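Local coordinates for phosphate-binding protein (PDB 5UB3) that probably serves as a periplasmic sensor of the phosphonate/phosphate-binding protein family, here binding chloride, and acts as the receptor partner of a diguanylate cyclase, at residues Y18-P23 / R247-T252; L5-I10 / G40-A45; D26-R31 / V230-A235; V60-E65 / A212-R217. All blocks are in the same frame, centred on the assembly; numbering follows the deposited sequence.

In the fold
All four contacts lie in one lobe of the periplasmic binding-protein fold. Contact 2 pairs the parallel strands 4-8 and 39-42; contact 4, its centre about 9 Å away, adds the antiparallel strand 209-217 on the far flank of 62-66. Gly8 N probably bonds to Trp62 O (2.7 Å), and Ile10 N to Glu65 OE2. Helix 14-28 packs on this sheet and enters both contact 1 and contact 3, whose centres are about 13 Å apart. Trp62 of contact 4 ties them in: its CZ2 meets Phe248 CZ of contact 1 at 4.0 Å and Leu232 CD1 of contact 3 at 3.7 Å.

Contact 1. Residues Y18-P23 / R247-T252; sequences YEQLKP and RFFDTT
Gln20 and Arg247 bring the backbones closest, with CA atoms 4.8 Å apart, where helix 14-28 meets the chain leaving helix 242-247; Phe248, the first residue off helical angles, is the centre of an inverse gamma turn. Gln20 has CG beside its own backbone N (chi1 -60°), and the chain then bends so that the amide lies against the turn. NE2 gives a weak, bent hydrogen bond to Arg247 O (3.0 Å), while OE1 approaches Phe249 CE1 at 3.3 Å, amide and ring planes 71° apart; His17 also bonds to this oxygen. The contact thus lays an early helix of the periplasmic binding-protein lobe beside the segment leading into strand 251-255, far apart in sequence. Backbone joins in as well: Gln20 O receives a CA-H...O contact from Phe248 and sits at the edge of the Phe248 ring, near its plane. Leu21 CD2 touches both rings obliquely, 3.5 Å from Phe248 CE1 and 3.8 Å from Phe249 CZ, while Phe249 CE2 lies over one face of the Phe248 ring, toward its rim. Arg247 folds back at chi2 and chi3, which carries its guanidinium over to Glu19. There NH1 packs on Glu19 CB at 3.5 Å and forms a long salt bridge with Glu19 OE1 (3.9 Å). Thr251 OG1 reaches back to Phe248 O, tying the turn to the start of the strand.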
loop_
_atom_site.group_PDB
_atom_site.type_symbol
_atom_site.label_atom_id
_atom_site.label_comp_id
_atom_site.label_asym_id
_atom_site.label_seq_id
_atom_site.Cartn_x
_atom_site.Cartn_y
_atom_site.Cartn_z
ATOM N N TYR A 18 -15.124 -3.745 -1.463
ATOM C CA TYR A 18 -16.104 -3.468 -2.522
ATOM C C TYR A 18 -16.759 -2.136 -2.322
ATOM O O TYR A 18 -16.813 -1.324 -3.241
ATOM C CB TYR A 18 -17.172 -4.511 -2.538
ATOM C CG TYR A 18 -18.164 -4.336 -3.673
ATOM C CD1 TYR A 18 -17.930 -4.891 -4.926
ATOM C CD2 TYR A 18 -19.314 -3.619 -3.476
ATOM C CE1 TYR A 18 -18.839 -4.706 -5.966
ATOM C CE2 TYR A 18 -20.203 -3.384 -4.496
ATOM C CZ TYR A 18 -19.993 -3.970 -5.696
ATOM O OH TYR A 18 -20.933 -3.750 -6.630
ATOM N N GLU A 19 -17.228 -1.911 -1.093
ATOM C CA GLU A 19 -17.967 -0.691 -0.709
ATOM C C GLU A 19 -17.165 0.590 -0.823
ATOM O O GLU A 19 -17.710 1.652 -0.886
ATOM C CB GLU A 19 -18.403 -0.797 0.747
ATOM C CG GLU A 19 -19.301 -1.990 1.095
ATOM C CD GLU A 19 -19.447 -2.117 2.604
ATOM O OE1 GLU A 19 -18.421 -2.198 3.329
ATOM O OE2 GLU A 19 -20.588 -2.074 3.082
ATOM N N GLN A 20 -15.854 0.461 -0.720
ATOM C CA GLN A 20 -14.924 1.569 -0.852
ATOM C C GLN A 20 -14.737 2.044 -2.307
ATOM O O GLN A 20 -14.466 3.205 -2.567
ATOM C CB GLN A 20 -13.601 1.140 -0.187
ATOM C CG GLN A 20 -13.822 0.821 1.294
ATOM C CD GLN A 20 -12.640 1.187 2.171
ATOM O OE1 GLN A 20 -11.690 0.397 2.303
ATOM N NE2 GLN A 20 -12.651 2.432 2.731
ATOM N N LEU A 21 -14.971 1.144 -3.260
ATOM C CA LEU A 21 -14.768 1.408 -4.641
ATOM C C LEU A 21 -16.034 1.759 -5.429
ATOM O O LEU A 21 -15.982 2.589 -6.341
ATOM C CB LEU A 21 -14.127 0.165 -5.257
ATOM C CG LEU A 21 -12.775 -0.219 -4.631
ATOM C CD1 LEU A 21 -12.401 -1.560 -5.235
ATOM C CD2 LEU A 21 -11.711 0.809 -4.949
ATOM N N LYS A 22 -17.164 1.138 -5.096
ATOM C CA LYS A 22 -18.357 1.267 -5.943
ATOM C C LYS A 22 -18.876 2.683 -6.008
ATOM O O LYS A 22 -19.188 3.171 -7.099
ATOM C CB LYS A 22 -19.483 0.321 -5.511
ATOM C CG LYS A 22 -20.755 0.464 -6.358
ATOM C CD LYS A 22 -20.465 0.114 -7.816
ATOM C CE LYS A 22 -21.673 -0.363 -8.630
ATOM N NZ LYS A 22 -21.215 -0.848 -9.969
ATOM N N PRO A 23 -18.974 3.370 -4.854
ATOM C CA PRO A 23 -19.457 4.763 -4.944
ATOM C C PRO A 23 -18.683 5.667 -5.918
ATOM O O PRO A 23 -19.303 6.376 -6.719
ATOM C CB PRO A 23 -19.334 5.271 -3.517
ATOM C CG PRO A 23 -19.433 4.045 -2.670
ATOM C CD PRO A 23 -18.686 2.998 -3.443
ATOM N N ARG A 247 -15.497 7.366 1.085
ATOM C CA ARG A 247 -15.533 5.904 1.030
ATOM C C ARG A 247 -14.274 5.314 0.335
ATOM O O ARG A 247 -13.821 4.195 0.627
ATOM C CB ARG A 247 -16.780 5.495 0.228
ATOM C CG ARG A 247 -18.151 5.896 0.826
ATOM C CD ARG A 247 -18.748 4.980 1.885
ATOM N NE ARG A 247 -18.081 3.692 2.035
ATOM C CZ ARG A 247 -18.348 2.805 2.999
ATOM N NH1 ARG A 247 -17.657 1.666 3.050
ATOM N NH2 ARG A 247 -19.311 3.026 3.890
ATOM N N PHE A 248 -13.738 6.095 -0.613
ATOM C CA PHE A 248 -12.584 5.725 -1.394
ATOM C C PHE A 248 -11.300 5.997 -0.587
ATOM O O PHE A 248 -10.486 6.805 -0.983
ATOM C CB PHE A 248 -12.629 6.500 -2.720
ATOM C CG PHE A 248 -11.770 5.950 -3.819
ATOM C CD1 PHE A 248 -12.070 4.760 -4.412
ATOM C CD2 PHE A 248 -10.716 6.676 -4.326
ATOM C CE1 PHE A 248 -11.327 4.297 -5.484
ATOM C CE2 PHE A 248 -9.966 6.228 -5.402
ATOM C CZ PHE A 248 -10.246 5.015 -5.950
ATOM N N PHE A 249 -11.121 5.273 0.510
ATOM C CA PHE A 249 -9.911 5.341 1.370
ATOM C C PHE A 249 -9.654 6.745 1.853
ATOM O O PHE A 249 -8.495 7.168 2.032
ATOM C CB PHE A 249 -8.738 4.823 0.574
ATOM C CG PHE A 249 -9.094 3.612 -0.220
ATOM C CD1 PHE A 249 -9.497 2.462 0.440
ATOM C CD2 PHE A 249 -9.157 3.649 -1.611
ATOM C CE1 PHE A 249 -9.907 1.345 -0.270
ATOM C CE2 PHE A 249 -9.530 2.530 -2.332
ATOM C CZ PHE A 249 -9.900 1.366 -1.661
ATOM N N ASP A 250 -10.757 7.460 2.036
ATOM C CA ASP A 250 -10.751 8.859 2.475
ATOM C C ASP A 250 -9.887 9.681 1.583
ATOM O O ASP A 250 -8.980 10.370 2.018
ATOM C CB ASP A 250 -10.345 8.954 3.932
ATOM C CG ASP A 250 -10.588 10.344 4.521
ATOM O OD1 ASP A 250 -11.444 11.099 4.079
ATOM O OD2 ASP A 250 -9.861 10.697 5.416
ATOM N N THR A 251 -10.139 9.587 0.294
ATOM C CA THR A 251 -9.320 10.364 -0.660
ATOM C C THR A 251 -9.696 11.841 -0.557
ATOM O O THR A 251 -10.849 12.191 -0.601
ATOM C CB THR A 251 -9.468 9.831 -2.084
ATOM O OG1 THR A 251 -8.958 8.472 -2.113
ATOM C CG2 THR A 251 -8.738 10.726 -3.078
ATOM N N THR A 252 -8.716 12.671 -0.324
ATOM C CA THR A 252 -8.929 14.094 -0.063
ATOM C C THR A 252 -8.313 14.908 -1.180
ATOM O O THR A 252 -8.419 16.142 -1.197
ATOM C CB THR A 252 -8.291 14.519 1.261
ATOM O OG1 THR A 252 -6.949 14.015 1.333
ATOM C CG2 THR A 252 -9.084 13.996 2.460
#

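Contact 2. Residues L5-I10 / G40-A45; sequences LVLGRI and GEILMA
Val6 pairs with Glu41 in parallel strands, their side chains on one face of the sheet, and Leu7 pairs with Ile42 on the other. Hydrogen bonds alternate along the pair: Glu41 N to Leu5 O, Leu7 N to Glu41 O (2.9 Å) and Leu43 N to Leu7 O (3.0 Å). Val6 can be followed outward: CB lies 4.0 Å from Glu41 O, CG1 touches Leu43 CB at 3.7 Å, and CG2 passes Glu41 OE1 at 4.1 Å. CG1 gets there by standing anti to the backbone N (chi1 -170°), so that Val6 and Leu43 run side by side. On the other face Leu7 CD2 and Ile42 CD1 meet at 4.0 Å, also pointing the same way. Beyond the regular strands Ala45 N still bonds to Arg9 O (3.1 Å), whereas the buried Arg9 N and Leu43 O have no polar partner in the model. Arg9 crosses Met44 at their CG atoms, then turns back at chi3 and gives an NE hydrogen bond to Ile10 O (2.8 Å) from above the carbonyl plane. Strand 4-8, helix 14-28 and strand 39-42 form the beta-alpha-beta unit that opens this periplasmic binding-protein lobe.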
loop_
_atom_site.group_PDB
_atom_site.type_symbol
_atom_site.label_atom_id
_atom_site.label_comp_id
_atom_site.label_asym_id
_atom_site.label_seq_id
_atom_site.Cartn_x
_atom_site.Cartn_y
_atom_site.Cartn_z
ATOM N N LEU A 5 -15.573 0.142 -17.725
ATOM C CA LEU A 5 -14.429 0.564 -16.875
ATOM C C LEU A 5 -14.389 -0.297 -15.629
ATOM O O LEU A 5 -15.337 -0.343 -14.872
ATOM C CB LEU A 5 -14.552 2.034 -16.466
ATOM C CG LEU A 5 -13.430 2.605 -15.611
ATOM C CD1 LEU A 5 -12.170 2.647 -16.454
ATOM C CD2 LEU A 5 -13.763 4.006 -15.113
ATOM N N VAL A 6 -13.288 -0.989 -15.432
ATOM C CA VAL A 6 -13.139 -1.873 -14.292
ATOM C C VAL A 6 -12.166 -1.279 -13.256
ATOM O O VAL A 6 -10.996 -1.065 -13.562
ATOM C CB VAL A 6 -12.639 -3.284 -14.743
ATOM C CG1 VAL A 6 -12.757 -4.205 -13.558
ATOM C CG2 VAL A 6 -13.497 -3.799 -15.893
ATOM N N LEU A 7 -12.657 -1.048 -12.047
ATOM C CA LEU A 7 -11.876 -0.432 -10.974
ATOM C C LEU A 7 -11.526 -1.556 -10.046
ATOM O O LEU A 7 -12.366 -2.428 -9.740
ATOM C CB LEU A 7 -12.677 0.622 -10.229
ATOM C CG LEU A 7 -12.268 1.161 -8.845
ATOM C CD1 LEU A 7 -10.925 1.841 -8.794
ATOM C CD2 LEU A 7 -13.352 2.109 -8.376
ATOM N N GLY A 8 -10.299 -1.530 -9.555
ATOM C CA GLY A 8 -9.902 -2.579 -8.644
ATOM C C GLY A 8 -8.939 -2.090 -7.584
ATOM O O GLY A 8 -8.633 -0.939 -7.504
ATOM N N ARG A 9 -8.483 -3.038 -6.780
ATOM C CA ARG A 9 -7.352 -2.892 -5.913
ATOM C C ARG A 9 -6.965 -4.297 -5.458
ATOM O O ARG A 9 -7.739 -5.255 -5.552
ATOM C CB ARG A 9 -7.646 -2.036 -4.650
ATOM C CG ARG A 9 -8.721 -2.618 -3.742
ATOM C CD ARG A 9 -8.687 -1.944 -2.376
ATOM N NE ARG A 9 -7.548 -2.385 -1.590
ATOM C CZ ARG A 9 -7.343 -2.076 -0.312
ATOM N NH1 ARG A 9 -8.216 -1.327 0.341
ATOM N NH2 ARG A 9 -6.255 -2.498 0.317
ATOM N N ILE A 10 -5.762 -4.382 -4.931
ATOM C CA ILE A 10 -5.325 -5.566 -4.242
ATOM C C ILE A 10 -6.023 -5.568 -2.917
ATOM O O ILE A 10 -5.981 -4.566 -2.207
ATOM C CB ILE A 10 -3.805 -5.514 -4.024
ATOM C CG1 ILE A 10 -3.056 -5.403 -5.396
ATOM C CG2 ILE A 10 -3.348 -6.743 -3.253
ATOM C CD1 ILE A 10 -1.617 -4.982 -5.230
ATOM N N GLY A 40 -19.598 0.260 -15.500
ATOM C CA GLY A 40 -18.505 -0.001 -14.579
ATOM C C GLY A 40 -18.616 -1.379 -13.959
ATOM O O GLY A 40 -19.718 -1.864 -13.758
ATOM N N GLU A 41 -17.475 -1.949 -13.596
ATOM C CA GLU A 41 -17.385 -3.152 -12.770
ATOM C C GLU A 41 -16.260 -3.017 -11.753
ATOM O O GLU A 41 -15.328 -2.250 -11.952
ATOM C CB GLU A 41 -17.058 -4.350 -13.633
ATOM C CG GLU A 41 -18.296 -4.913 -14.287
ATOM C CD GLU A 41 -18.029 -5.812 -15.449
ATOM O OE1 GLU A 41 -16.868 -6.151 -15.725
ATOM O OE2 GLU A 41 -19.030 -6.154 -16.101
ATOM N N ILE A 42 -16.354 -3.771 -10.675
ATOM C CA ILE A 42 -15.312 -3.848 -9.687
ATOM C C ILE A 42 -14.668 -5.243 -9.816
ATOM O O ILE A 42 -15.385 -6.255 -9.901
ATOM C CB ILE A 42 -15.889 -3.702 -8.255
ATOM C CG1 ILE A 42 -16.579 -2.319 -8.077
ATOM C CG2 ILE A 42 -14.823 -3.913 -7.185
ATOM C CD1 ILE A 42 -15.663 -1.138 -8.250
ATOM N N LEU A 43 -13.344 -5.285 -9.764
ATOM C CA LEU A 43 -12.595 -6.542 -9.769
ATOM C C LEU A 43 -11.340 -6.325 -8.945
ATOM O O LEU A 43 -10.430 -5.609 -9.330
ATOM C CB LEU A 43 -12.220 -7.010 -11.162
ATOM C CG LEU A 43 -11.544 -8.388 -11.274
ATOM C CD1 LEU A 43 -12.326 -9.517 -10.597
ATOM C CD2 LEU A 43 -11.312 -8.756 -12.704
ATOM N N MET A 44 -11.308 -6.979 -7.802
ATOM C CA MET A 44 -10.189 -6.873 -6.912
ATOM C C MET A 44 -9.373 -8.147 -7.065
ATOM O O MET A 44 -9.787 -9.086 -7.730
ATOM C CB MET A 44 -10.691 -6.681 -5.486
ATOM C CG MET A 44 -11.263 -5.319 -5.230
ATOM S SD MET A 44 -12.100 -5.230 -3.632
ATOM C CE MET A 44 -13.676 -5.972 -4.045
ATOM N N ALA A 45 -8.168 -8.150 -6.522
ATOM C CA ALA A 45 -7.350 -9.348 -6.634
ATOM C C ALA A 45 -6.709 -9.602 -5.321
ATOM O O ALA A 45 -6.466 -8.679 -4.612
ATOM C CB ALA A 45 -6.314 -9.205 -7.744
#

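Contact 3. Residues D26-R31 / V230-A235; sequences DYVVPR and VVLLQA
This is a largely apolar contact with one water bridge, joining residues 26-31, at the C-terminal end of the helix that begins at residue 14, to the end of helix 222-235. Val231 is central and points at the other segment. Its CG1, anti to the backbone N (chi1 168°), lies 4.1 Å from Val28 CG2 and 4.2 Å from Tyr27 CE1; its CG2 turns to Arg31, 3.7 Å from the carbonyl O and close to CB. Val28 CG2 also meets Leu232 CD2 at 4.0 Å, and both side chains go on to touch Trp62 in the sheet beneath. Tyr27 reaches across to Ala235, CE1 resting 3.9 Å from the methyl CB in an oblique approach. Arg31 lies against one face of the ring, with Tyr27 CE2 3.4 Å from the guanidinium plane and over its centre. Arg31 NH1 bonds to Tyr27 O (2.8 Å) in the carbonyl plane, on a lone pair, which fixes the guanidinium where it lies. At the phenol end a water sits at the edge of the ring and in its plane, while Tyr27 OH is also hydrogen-bonded to Asp238. Chemically, methyl packing sets the spacing, and that one water, donating to the phenol oxygen and to Val231 O, provides the polar link within the two segments.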
loop_
_atom_site.group_PDB
_atom_site.type_symbol
_atom_site.label_atom_id
_atom_site.label_comp_id
_atom_site.label_asym_id
_atom_site.label_seq_id
_atom_site.Cartn_x
_atom_site.Cartn_y
_atom_site.Cartn_z
ATOM N N ASP A 26 -19.341 4.592 -9.493
ATOM C CA ASP A 26 -20.677 5.131 -9.881
ATOM C C ASP A 26 -20.676 6.609 -10.186
ATOM O O ASP A 26 -21.396 7.032 -11.055
ATOM C CB ASP A 26 -21.736 4.814 -8.854
ATOM C CG ASP A 26 -22.045 3.322 -8.796
ATOM O OD1 ASP A 26 -21.542 2.570 -9.638
ATOM O OD2 ASP A 26 -22.771 2.891 -7.924
ATOM N N TYR A 27 -19.826 7.360 -9.530
ATOM C CA TYR A 27 -19.594 8.762 -9.882
ATOM C C TYR A 27 -18.819 8.900 -11.218
ATOM O O TYR A 27 -19.179 9.724 -12.096
ATOM C CB TYR A 27 -18.874 9.449 -8.724
ATOM C CG TYR A 27 -18.508 10.849 -9.040
ATOM C CD1 TYR A 27 -17.296 11.125 -9.668
ATOM C CD2 TYR A 27 -19.376 11.907 -8.750
ATOM C CE1 TYR A 27 -16.944 12.417 -9.999
ATOM C CE2 TYR A 27 -19.019 13.209 -9.060
ATOM C CZ TYR A 27 -17.802 13.453 -9.681
ATOM O OH TYR A 27 -17.375 14.704 -10.028
ATOM N N VAL A 28 -17.790 8.077 -11.405
ATOM C CA VAL A 28 -16.905 8.221 -12.581
ATOM C C VAL A 28 -17.599 7.830 -13.916
ATOM O O VAL A 28 -17.531 8.549 -14.920
ATOM C CB VAL A 28 -15.623 7.390 -12.349
ATOM C CG1 VAL A 28 -14.836 7.130 -13.602
ATOM C CG2 VAL A 28 -14.773 8.111 -11.298
ATOM N N VAL A 29 -18.268 6.688 -13.891
ATOM C CA VAL A 29 -18.782 6.022 -15.112
ATOM C C VAL A 29 -19.650 6.928 -15.964
ATOM O O VAL A 29 -19.339 7.145 -17.162
ATOM C CB VAL A 29 -19.414 4.641 -14.791
ATOM C CG1 VAL A 29 -20.270 4.041 -15.949
ATOM C CG2 VAL A 29 -18.323 3.648 -14.443
ATOM N N PRO A 30 -20.673 7.526 -15.363
ATOM C CA PRO A 30 -21.472 8.430 -16.212
ATOM C C PRO A 30 -20.675 9.560 -16.808
ATOM O O PRO A 30 -20.990 10.027 -17.910
ATOM C CB PRO A 30 -22.482 9.011 -15.254
ATOM C CG PRO A 30 -22.573 8.044 -14.132
ATOM C CD PRO A 30 -21.279 7.309 -14.041
ATOM N N ARG A 31 -19.635 10.002 -16.111
ATOM C CA ARG A 31 -18.831 11.114 -16.614
ATOM C C ARG A 31 -17.806 10.745 -17.664
ATOM O O ARG A 31 -17.065 11.606 -18.124
ATOM C CB ARG A 31 -18.188 11.856 -15.444
ATOM C CG ARG A 31 -19.257 12.546 -14.642
ATOM C CD ARG A 31 -18.814 12.817 -13.200
ATOM N NE ARG A 31 -19.870 13.572 -12.487
ATOM C CZ ARG A 31 -20.936 13.050 -11.870
ATOM N NH1 ARG A 31 -21.176 11.735 -11.837
ATOM N NH2 ARG A 31 -21.794 13.878 -11.261
ATOM N N VAL A 230 -9.031 13.573 -16.008
ATOM C CA VAL A 230 -9.803 14.811 -15.882
ATOM C C VAL A 230 -10.902 14.573 -14.877
ATOM O O VAL A 230 -11.079 15.404 -13.921
ATOM C CB VAL A 230 -10.302 15.307 -17.250
ATOM C CG1 VAL A 230 -11.254 16.487 -17.085
ATOM C CG2 VAL A 230 -9.116 15.729 -18.115
ATOM N N VAL A 231 -11.591 13.441 -14.983
ATOM C CA VAL A 231 -12.746 13.265 -14.093
ATOM C C VAL A 231 -12.313 13.200 -12.603
ATOM O O VAL A 231 -12.938 13.783 -11.721
ATOM C CB VAL A 231 -13.539 12.008 -14.479
ATOM C CG1 VAL A 231 -14.542 11.658 -13.418
ATOM C CG2 VAL A 231 -14.226 12.210 -15.814
ATOM N N LEU A 232 -11.248 12.461 -12.324
ATOM C CA LEU A 232 -10.778 12.347 -10.952
ATOM C C LEU A 232 -10.286 13.699 -10.405
ATOM O O LEU A 232 -10.651 14.105 -9.294
ATOM C CB LEU A 232 -9.665 11.280 -10.884
ATOM C CG LEU A 232 -10.295 9.904 -11.044
ATOM C CD1 LEU A 232 -9.206 8.856 -11.123
ATOM C CD2 LEU A 232 -11.325 9.575 -9.963
ATOM N N LEU A 233 -9.545 14.407 -11.226
ATOM C CA LEU A 233 -9.086 15.715 -10.863
ATOM C C LEU A 233 -10.244 16.635 -10.509
ATOM O O LEU A 233 -10.147 17.394 -9.558
ATOM C CB LEU A 233 -8.267 16.306 -11.973
ATOM C CG LEU A 233 -6.807 15.929 -12.031
ATOM C CD1 LEU A 233 -6.253 16.443 -13.343
ATOM C CD2 LEU A 233 -6.017 16.529 -10.834
ATOM N N GLN A 234 -11.352 16.545 -11.234
ATOM C CA GLN A 234 -12.504 17.376 -10.947
ATOM C C GLN A 234 -13.286 16.891 -9.739
ATOM O O GLN A 234 -14.030 17.633 -9.204
ATOM C CB GLN A 234 -13.417 17.471 -12.195
ATOM C CG GLN A 234 -12.912 18.527 -13.176
ATOM C CD GLN A 234 -13.463 18.415 -14.609
ATOM O OE1 GLN A 234 -14.444 17.717 -14.880
ATOM N NE2 GLN A 234 -12.822 19.121 -15.538
ATOM N N ALA A 235 -13.164 15.619 -9.370
ATOM C CA ALA A 235 -13.914 15.034 -8.294
ATOM C C ALA A 235 -13.597 15.678 -6.978
ATOM O O ALA A 235 -14.487 15.920 -6.195
ATOM C CB ALA A 235 -13.623 13.543 -8.191
HETATM O O HOH W 1 -15.357 15.078 -11.812
#

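Contact 4. Residues V60-E65 / A212-R217; sequences VDWVSE and AVEMVR
Trp62 swings its indole out with CG anti to the backbone N (chi1 160°), and Glu214 folds back at chi2 (-52°), so that ring and carboxylate meet above the same face of the sheet. The strands, 62-65 and 212-217, form an antiparallel pair in the lobe's central sheet, where 62-66 lies between 4-8 and 209-217. Val63 and Met215 are a hydrogen-bonded pair, N and O exchanged both ways, and Glu65 pairs likewise with Val213. Trp62 NE1 gives a nearly straight bond to Glu214 OE1 (2.7 Å), in the ring plane and on the anti lone pair; ring and carboxylate planes stand 76° apart. The other oxygen, OE2, accepts from Ser64 OG, although the deposited 2.4 Å between Ser64 OG and Glu214 OE2 is very short and its exact length doubtful; OE2 is also hydrogen-bonded to Thr85, and Arg87 bonds to the serine hydroxyl. Bonds at both oxygens restrict rotation of this buried carboxylate. On the opposite face Val63 CG2 packs on Met215 CB at 3.8 Å. At the far end Arg217 lies beside Asp61 in a salt bridge that uses Asp61 OD1; OD2 is taken by Val6 N of the neighbouring strand. Arg217 NE reaches Asp61 OD1 at 2.9 Å in the guanidinium plane, and a water lies 2.8 Å from Asp61 OD1.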
loop_
_atom_site.group_PDB
_atom_site.type_symbol
_atom_site.label_atom_id
_atom_site.label_comp_id
_atom_site.label_asym_id
_atom_site.label_seq_id
_atom_site.Cartn_x
_atom_site.Cartn_y
_atom_site.Cartn_z
ATOM N N VAL A 60 -8.743 -5.525 -15.518
ATOM C CA VAL A 60 -8.855 -4.391 -14.673
ATOM C C VAL A 60 -8.238 -3.235 -15.390
ATOM O O VAL A 60 -7.150 -3.315 -15.966
ATOM C CB VAL A 60 -8.130 -4.648 -13.348
ATOM C CG1 VAL A 60 -7.974 -3.377 -12.517
ATOM C CG2 VAL A 60 -8.899 -5.730 -12.562
ATOM N N ASP A 61 -8.900 -2.098 -15.263
ATOM C CA ASP A 61 -8.438 -0.884 -15.912
ATOM C C ASP A 61 -7.731 0.095 -15.023
ATOM O O ASP A 61 -6.858 0.790 -15.487
ATOM C CB ASP A 61 -9.580 -0.190 -16.537
ATOM C CG ASP A 61 -10.230 -1.024 -17.637
ATOM O OD1 ASP A 61 -9.536 -1.403 -18.583
ATOM O OD2 ASP A 61 -11.435 -1.282 -17.526
ATOM N N TRP A 62 -8.143 0.184 -13.771
ATOM C CA TRP A 62 -7.793 1.281 -12.915
ATOM C C TRP A 62 -7.756 0.745 -11.496
ATOM O O TRP A 62 -8.669 0.038 -11.085
ATOM C CB TRP A 62 -8.820 2.394 -13.109
ATOM C CG TRP A 62 -8.923 3.408 -12.008
ATOM C CD1 TRP A 62 -7.915 3.931 -11.232
ATOM C CD2 TRP A 62 -10.114 4.049 -11.582
ATOM N NE1 TRP A 62 -8.419 4.831 -10.317
ATOM C CE2 TRP A 62 -9.762 4.952 -10.529
ATOM C CE3 TRP A 62 -11.449 3.967 -11.989
ATOM C CZ2 TRP A 62 -10.721 5.705 -9.832
ATOM C CZ3 TRP A 62 -12.402 4.762 -11.309
ATOM C CH2 TRP A 62 -12.025 5.601 -10.246
ATOM N N VAL A 63 -6.644 0.977 -10.819
ATOM C CA VAL A 63 -6.531 0.608 -9.420
ATOM C C VAL A 63 -6.055 1.815 -8.624
ATOM O O VAL A 63 -5.314 2.640 -9.147
ATOM C CB VAL A 63 -5.596 -0.570 -9.187
ATOM C CG1 VAL A 63 -6.061 -1.835 -9.908
ATOM C CG2 VAL A 63 -4.168 -0.185 -9.551
ATOM N N SER A 64 -6.441 1.881 -7.352
ATOM C CA SER A 64 -5.966 2.899 -6.480
ATOM C C SER A 64 -5.213 2.138 -5.434
ATOM O O SER A 64 -5.817 1.351 -4.776
ATOM C CB SER A 64 -7.113 3.642 -5.831
ATOM O OG SER A 64 -6.600 4.737 -5.079
ATOM N N GLU A 65 -3.912 2.364 -5.309
ATOM C CA GLU A 65 -2.990 1.526 -4.457
ATOM C C GLU A 65 -2.002 2.382 -3.738
ATOM O O GLU A 65 -1.709 3.523 -4.177
ATOM C CB GLU A 65 -2.144 0.614 -5.323
ATOM C CG GLU A 65 -2.918 -0.451 -6.012
ATOM C CD GLU A 65 -3.513 -1.480 -5.094
ATOM O OE1 GLU A 65 -3.149 -1.552 -3.935
ATOM O OE2 GLU A 65 -4.376 -2.224 -5.601
ATOM N N ALA A 212 -0.021 7.239 -2.017
ATOM C CA ALA A 212 -0.885 6.432 -2.898
ATOM C C ALA A 212 -0.937 7.045 -4.249
ATOM O O ALA A 212 -0.524 8.190 -4.408
ATOM C CB ALA A 212 -2.265 6.277 -2.324
ATOM N N VAL A 213 -1.422 6.253 -5.214
ATOM C CA VAL A 213 -1.359 6.628 -6.621
ATOM C C VAL A 213 -2.459 5.869 -7.323
ATOM O O VAL A 213 -2.738 4.696 -7.034
ATOM C CB VAL A 213 0.026 6.314 -7.218
ATOM C CG1 VAL A 213 0.407 4.888 -7.033
ATOM C CG2 VAL A 213 0.158 6.669 -8.696
ATOM N N GLU A 214 -3.087 6.534 -8.284
ATOM C CA GLU A 214 -3.997 5.889 -9.211
ATOM C C GLU A 214 -3.182 5.336 -10.367
ATOM O O GLU A 214 -2.412 6.063 -11.020
ATOM C CB GLU A 214 -5.023 6.947 -9.732
ATOM C CG GLU A 214 -5.745 7.652 -8.595
ATOM C CD GLU A 214 -6.353 6.656 -7.634
ATOM O OE1 GLU A 214 -7.143 5.842 -8.125
ATOM O OE2 GLU A 214 -6.032 6.677 -6.413
ATOM N N MET A 215 -3.374 4.064 -10.667
ATOM C CA MET A 215 -2.691 3.430 -11.765
ATOM C C MET A 215 -3.704 2.976 -12.777
ATOM O O MET A 215 -4.826 2.574 -12.432
ATOM C CB MET A 215 -1.902 2.218 -11.332
ATOM C CG MET A 215 -0.958 2.419 -10.165
ATOM S SD MET A 215 0.550 3.322 -10.621
ATOM C CE MET A 215 1.446 2.112 -11.535
ATOM N N VAL A 216 -3.299 3.025 -14.033
ATOM C CA VAL A 216 -4.120 2.463 -15.091
ATOM C C VAL A 216 -3.332 1.495 -15.883
ATOM O O VAL A 216 -2.093 1.590 -16.039
ATOM C CB VAL A 216 -4.752 3.491 -16.045
ATOM C CG1 VAL A 216 -5.781 4.346 -15.315
ATOM C CG2 VAL A 216 -3.692 4.300 -16.769
ATOM N N ARG A 217 -4.060 0.564 -16.470
ATOM C CA ARG A 217 -3.410 -0.510 -17.136
ATOM C C ARG A 217 -2.682 -0.055 -18.382
ATOM O O ARG A 217 -3.122 0.813 -19.123
ATOM C CB ARG A 217 -4.378 -1.608 -17.490
ATOM C CG ARG A 217 -5.361 -1.267 -18.576
ATOM C CD ARG A 217 -6.055 -2.545 -18.972
ATOM N NE ARG A 217 -7.072 -2.241 -19.940
ATOM C CZ ARG A 217 -6.879 -2.182 -21.260
ATOM N NH1 ARG A 217 -5.697 -2.401 -21.828
ATOM N NH2 ARG A 217 -7.901 -1.879 -22.022
HETATM O O HOH W 2 -9.957 -3.120 -20.706
#